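Local coordinates for protein Hcp1 (Flavobacterium johnsoniae, PDB 6BDC) that probably forms the hexameric rings of the type VI secretion tube and acts as a chaperone for secreted effectors, at residues A[7-12]-A[83-88]; A[40-45]-A[114-119]. One frame throughout, in Å; residues are numbered along the deposited sequence.

Interaction 1: residues A[7-12]-A[83-88]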
loop_
_atom_site.group_PDB
_atom_site.type_symbol
_atom_site.label_atom_id
_atom_site.label_comp_id
_atom_site.label_asym_id
_atom_site.label_seq_id
_atom_site.Cartn_x
_atom_site.Cartn_y
_atom_site.Cartn_z
ATOM N N LEU A 7 -2.263 25.432 17.255
ATOM C CA LEU A 7 -1.054 25.209 18.031
ATOM C C LEU A 7 -0.541 26.545 18.548
ATOM O O LEU A 7 -0.607 27.559 17.846
ATOM C CB LEU A 7 0.027 24.524 17.196
ATOM C CG LEU A 7 1.358 24.259 17.897
ATOM C CD1 LEU A 7 1.156 23.396 19.134
ATOM C CD2 LEU A 7 2.346 23.616 16.937
ATOM N N THR A 8 -0.039 26.538 19.779
ATOM C CA THR A 8 0.475 27.735 20.433
ATOM C C THR A 8 1.879 27.448 20.942
ATOM O O THR A 8 2.060 26.592 21.814
ATOM C CB THR A 8 -0.438 28.169 21.584
ATOM O OG1 THR A 8 -1.678 28.658 21.056
ATOM C CG2 THR A 8 0.230 29.254 22.422
ATOM N N VAL A 9 2.868 28.144 20.385
ATOM C CA VAL A 9 4.251 28.047 20.845
ATOM C C VAL A 9 4.882 29.427 20.749
ATOM O O VAL A 9 4.740 30.116 19.735
ATOM C CB VAL A 9 5.072 27.013 20.038
ATOM C CG1 VAL A 9 5.634 25.934 20.962
ATOM C CG2 VAL A 9 4.247 26.393 18.915
ATOM N N ALA A 10 5.578 29.828 21.818
ATOM C CA ALA A 10 6.340 31.080 21.853
ATOM C C ALA A 10 5.460 32.279 21.509
ATOM O O ALA A 10 5.888 33.223 20.842
ATOM C CB ALA A 10 7.554 31.011 20.925
ATOM N N GLY A 11 4.213 32.240 21.973
ATOM C CA GLY A 11 3.272 33.287 21.640
ATOM C C GLY A 11 2.845 33.318 20.191
ATOM O O GLY A 11 2.164 34.263 19.782
ATOM N N LYS A 12 3.220 32.317 19.402
ATOM C CA LYS A 12 2.839 32.235 18.000
ATOM C C LYS A 12 1.798 31.140 17.815
ATOM O O LYS A 12 1.944 30.036 18.351
ATOM C CB LYS A 12 4.052 31.959 17.107
ATOM N N LEU A 83 -4.581 20.415 24.771
ATOM C CA LEU A 83 -3.515 19.524 25.163
ATOM C C LEU A 83 -2.297 20.349 25.417
ATOM O O LEU A 83 -1.868 21.106 24.567
ATOM C CB LEU A 83 -3.216 18.534 24.056
ATOM C CG LEU A 83 -2.405 17.313 24.472
ATOM C CD1 LEU A 83 -1.704 16.722 23.271
ATOM C CD2 LEU A 83 -1.406 17.642 25.561
ATOM N N LYS A 84 -1.738 20.199 26.600
ATOM C CA LYS A 84 -0.575 20.985 26.978
ATOM C C LYS A 84 0.639 20.078 27.111
ATOM O O LYS A 84 0.556 18.995 27.699
ATOM C CB LYS A 84 -0.822 21.735 28.294
ATOM N N PHE A 85 1.763 20.524 26.558
ATOM C CA PHE A 85 3.030 19.823 26.670
ATOM C C PHE A 85 4.078 20.757 27.252
ATOM O O PHE A 85 4.066 21.965 26.995
ATOM C CB PHE A 85 3.507 19.283 25.311
ATOM C CG PHE A 85 3.711 20.346 24.261
ATOM C CD1 PHE A 85 4.931 20.991 24.129
ATOM C CD2 PHE A 85 2.687 20.683 23.393
ATOM C CE1 PHE A 85 5.121 21.964 23.157
ATOM C CE2 PHE A 85 2.869 21.649 22.419
ATOM C CZ PHE A 85 4.088 22.289 22.300
ATOM N N THR A 86 4.984 20.184 28.039
ATOM C CA THR A 86 6.041 20.939 28.696
ATOM C C THR A 86 7.388 20.321 28.355
ATOM O O THR A 86 7.533 19.093 28.364
ATOM C CB THR A 86 5.851 20.977 30.222
ATOM O OG1 THR A 86 6.272 19.735 30.801
ATOM C CG2 THR A 86 4.395 21.233 30.581
ATOM N N GLU A 87 8.363 21.184 28.053
ATOM C CA GLU A 87 9.757 20.787 27.838
ATOM C C GLU A 87 9.885 19.794 26.677
ATOM O O GLU A 87 10.453 18.708 26.815
ATOM C CB GLU A 87 10.365 20.218 29.125
ATOM C CG GLU A 87 9.911 20.937 30.391
ATOM C CD GLU A 87 11.004 21.768 31.033
ATOM O OE1 GLU A 87 10.828 22.176 32.203
ATOM O OE2 GLU A 87 12.039 22.013 30.375
ATOM N N ALA A 88 9.357 20.181 25.516
ATOM C CA ALA A 88 9.371 19.337 24.328
ATOM C C ALA A 88 10.528 19.713 23.413
ATOM O O ALA A 88 10.796 20.895 23.187
ATOM C CB ALA A 88 8.055 19.450 23.559
#
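The ring of Phe-85 meets both Leu-7 and Val-9, and all three residues are buried. They pack in the interior of the antiparallel beta barrel of the Hcp fold. Phe-85 gives up the most surface in the contact. CD1 of Leu-7 lies 4.1 Å from CE2 of Phe-85. CG1 of Val-9 lies 4.2 Å from CZ of Phe-85. Both methyl groups sit at the ring edge, close to its plane, so this is edge packing and not stacking over a face. Each aliphatic side chain crosses the aromatic one at about a right angle. The CG of Phe-85 stands between its backbone N and carbonyl carbon (chi1 60°), and from there the ring extends across to strand 4-9. The backbones themselves stay apart, with the CA atoms of Val-9 and Phe-85 10.2 Å from each other. Just past the contact, a type I' turn from Val-9 to Lys-12 closes the hairpin into strand 12-24. N of Lys-12 donates a hydrogen bond to O of Val-9 (2.7 Å), and N of Val-9 donates one back to O of Lys-12. Strand 64-72 lies between strands 4-9 and 81-86: Thr-8 makes backbone hydrogen bonds with Ser-68, and Phe-85 with Gly-67. Phe-109 touches Leu-7, and Ile-111 touches Phe-85.

Interaction 2: residues A[40-45]-A[114-119]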
loop_
_atom_site.group_PDB
_atom_site.type_symbol
_atom_site.label_atom_id
_atom_site.label_comp_id
_atom_site.label_asym_id
_atom_site.label_seq_id
_atom_site.Cartn_x
_atom_site.Cartn_y
_atom_site.Cartn_z
ATOM N N GLY A 40 4.365 10.920 25.006
ATOM C CA GLY A 40 4.938 12.248 24.957
ATOM C C GLY A 40 5.289 12.724 23.565
ATOM O O GLY A 40 5.634 13.902 23.401
ATOM N N ARG A 41 5.224 11.851 22.560
ATOM C CA ARG A 41 5.496 12.230 21.180
ATOM C C ARG A 41 4.221 12.751 20.532
ATOM O O ARG A 41 3.167 12.114 20.615
ATOM C CB ARG A 41 6.049 11.044 20.392
ATOM C CG ARG A 41 7.566 10.920 20.435
ATOM C CD ARG A 41 8.030 9.515 20.082
ATOM N NE ARG A 41 9.488 9.410 20.047
ATOM N N ILE A 42 4.317 13.911 19.890
ATOM C CA ILE A 42 3.177 14.574 19.266
ATOM C C ILE A 42 3.541 14.913 17.826
ATOM O O ILE A 42 4.621 15.458 17.567
ATOM C CB ILE A 42 2.767 15.847 20.031
ATOM C CG1 ILE A 42 2.577 15.550 21.519
ATOM C CG2 ILE A 42 1.502 16.437 19.439
ATOM C CD1 ILE A 42 2.151 16.757 22.325
HETATM N N MSE A 43 2.641 14.598 16.896
HETATM C CA MSE A 43 2.852 14.874 15.474
HETATM C C MSE A 43 1.863 15.926 14.979
HETATM O O MSE A 43 0.659 15.788 15.186
HETATM C CB MSE A 43 2.710 13.597 14.651
HETATM C CG MSE A 43 2.521 12.341 15.487
HETATM SE SE MSE A 43 4.175 11.503 16.084
HETATM C CE MSE A 43 4.200 9.989 14.840
ATOM N N ILE A 44 2.368 16.978 14.330
ATOM C CA ILE A 44 1.553 18.114 13.917
ATOM C C ILE A 44 1.846 18.437 12.458
ATOM O O ILE A 44 2.967 18.250 11.973
ATOM C CB ILE A 44 1.805 19.357 14.810
ATOM C CG1 ILE A 44 1.686 19.005 16.292
ATOM C CG2 ILE A 44 0.837 20.482 14.476
ATOM C CD1 ILE A 44 2.995 19.066 17.048
ATOM N N GLU A 45 0.821 18.922 11.754
ATOM C CA GLU A 45 0.963 19.438 10.399
ATOM C C GLU A 45 0.368 20.836 10.346
ATOM O O GLU A 45 -0.761 21.049 10.796
ATOM C CB GLU A 45 0.288 18.529 9.370
ATOM C CG GLU A 45 0.472 19.000 7.935
ATOM C CD GLU A 45 0.085 17.946 6.915
ATOM O OE1 GLU A 45 -0.284 16.823 7.323
ATOM O OE2 GLU A 45 0.155 18.237 5.701
ATOM N N ARG A 114 8.642 16.236 27.626
ATOM C CA ARG A 114 8.862 15.634 28.936
ATOM C C ARG A 114 7.545 15.178 29.549
ATOM O O ARG A 114 7.457 14.088 30.126
ATOM C CB ARG A 114 9.572 16.627 29.860
ATOM N N LYS A 115 6.505 15.999 29.429
ATOM C CA LYS A 115 5.197 15.661 29.968
ATOM C C LYS A 115 4.104 16.228 29.076
ATOM O O LYS A 115 4.243 17.323 28.526
ATOM C CB LYS A 115 5.016 16.191 31.401
ATOM N N ILE A 116 3.021 15.463 28.934
ATOM C CA ILE A 116 1.773 15.941 28.359
ATOM C C ILE A 116 0.693 15.810 29.423
ATOM O O ILE A 116 0.770 14.965 30.320
ATOM C CB ILE A 116 1.371 15.177 27.081
ATOM C CG1 ILE A 116 1.314 13.671 27.352
ATOM C CG2 ILE A 116 2.339 15.483 25.947
ATOM C CD1 ILE A 116 0.893 12.839 26.148
ATOM N N SER A 117 -0.323 16.663 29.318
ATOM C CA SER A 117 -1.406 16.666 30.289
ATOM C C SER A 117 -2.680 17.152 29.618
ATOM O O SER A 117 -2.638 17.971 28.695
ATOM C CB SER A 117 -1.080 17.552 31.495
ATOM O OG SER A 117 -1.352 18.910 31.199
HETATM N N MSE A 118 -3.814 16.648 30.104
HETATM C CA MSE A 118 -5.114 16.994 29.536
HETATM C C MSE A 118 -6.267 16.528 30.429
HETATM O O MSE A 118 -6.366 15.340 30.759
HETATM C CB MSE A 118 -5.239 16.391 28.132
HETATM C CG MSE A 118 -6.481 16.791 27.362
HETATM SE SE MSE A 118 -6.248 16.440 25.467
HETATM C CE MSE A 118 -8.106 16.456 24.898
ATOM N N GLY A 119 -7.112 17.480 30.827
ATOM C CA GLY A 119 -8.260 17.190 31.672
ATOM C C GLY A 119 -7.923 16.483 32.964
ATOM O O GLY A 119 -8.674 15.605 33.397
#
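Apolar packing between Ile-42 and Ile-116 carries this contact, in the interior of the antiparallel beta barrel of the Hcp fold. CD1 of Ile-42 lies 3.8 Å from CG2 of Ile-116. Both CB atoms point across the gap, and the two side chains run past each other in opposite directions. Ile-42 is extended at its tip (chi2 -179°), which carries the CD1 methyl out to its partner. Ile-116 meets it with the short branch. The longer branch of Ile-116 serves a second contact, where a side chain lies against backbone. Its CG1 sits between the backbone N and carbonyl carbon (chi1 55°), and its CD1 comes 4.1 Å from N of Gly-40. The CA atoms of Gly-40 and Ile-116 are 5.9 Å apart. Gly-40 has a positive phi (109°) and brings only backbone to the contact. Strand 41-47 pairs with strand 105-113 through Ile-42 and Ile-111. Beyond a corner at Arg-114, the chain continues as strand 115-118. There Arg-114 and Lys-115 form a classic beta bulge opposite Thr-86. Leu-83 of strand 81-86 also packs on Ile-42, while Ile-116 also lies at the subunit contact, through Phe-55 of a second subunit.

In the fold
From the N terminus, strand 4-9 supplies the first half of interaction 1 and strand 41-47 the first half of interaction 2. Strand 81-86 then returns to residues 7-12 and closes a loop that includes helix 53-60 and strand 64-72. Strand 115-118 comes last and closes the second loop, back to residues 40-45. The two loops cross; neither nests in the other. Their centres lie about 9 Å apart. Strands 81-86 and 115-118 are antiparallel neighbours, probably joined by backbone hydrogen bonds between Lys-84 and Ser-117 and between Thr-86 and Lys-115. Together the contacts join parts of the antiparallel sheet, which closes as the barrel of the Hcp fold, across its buried interior.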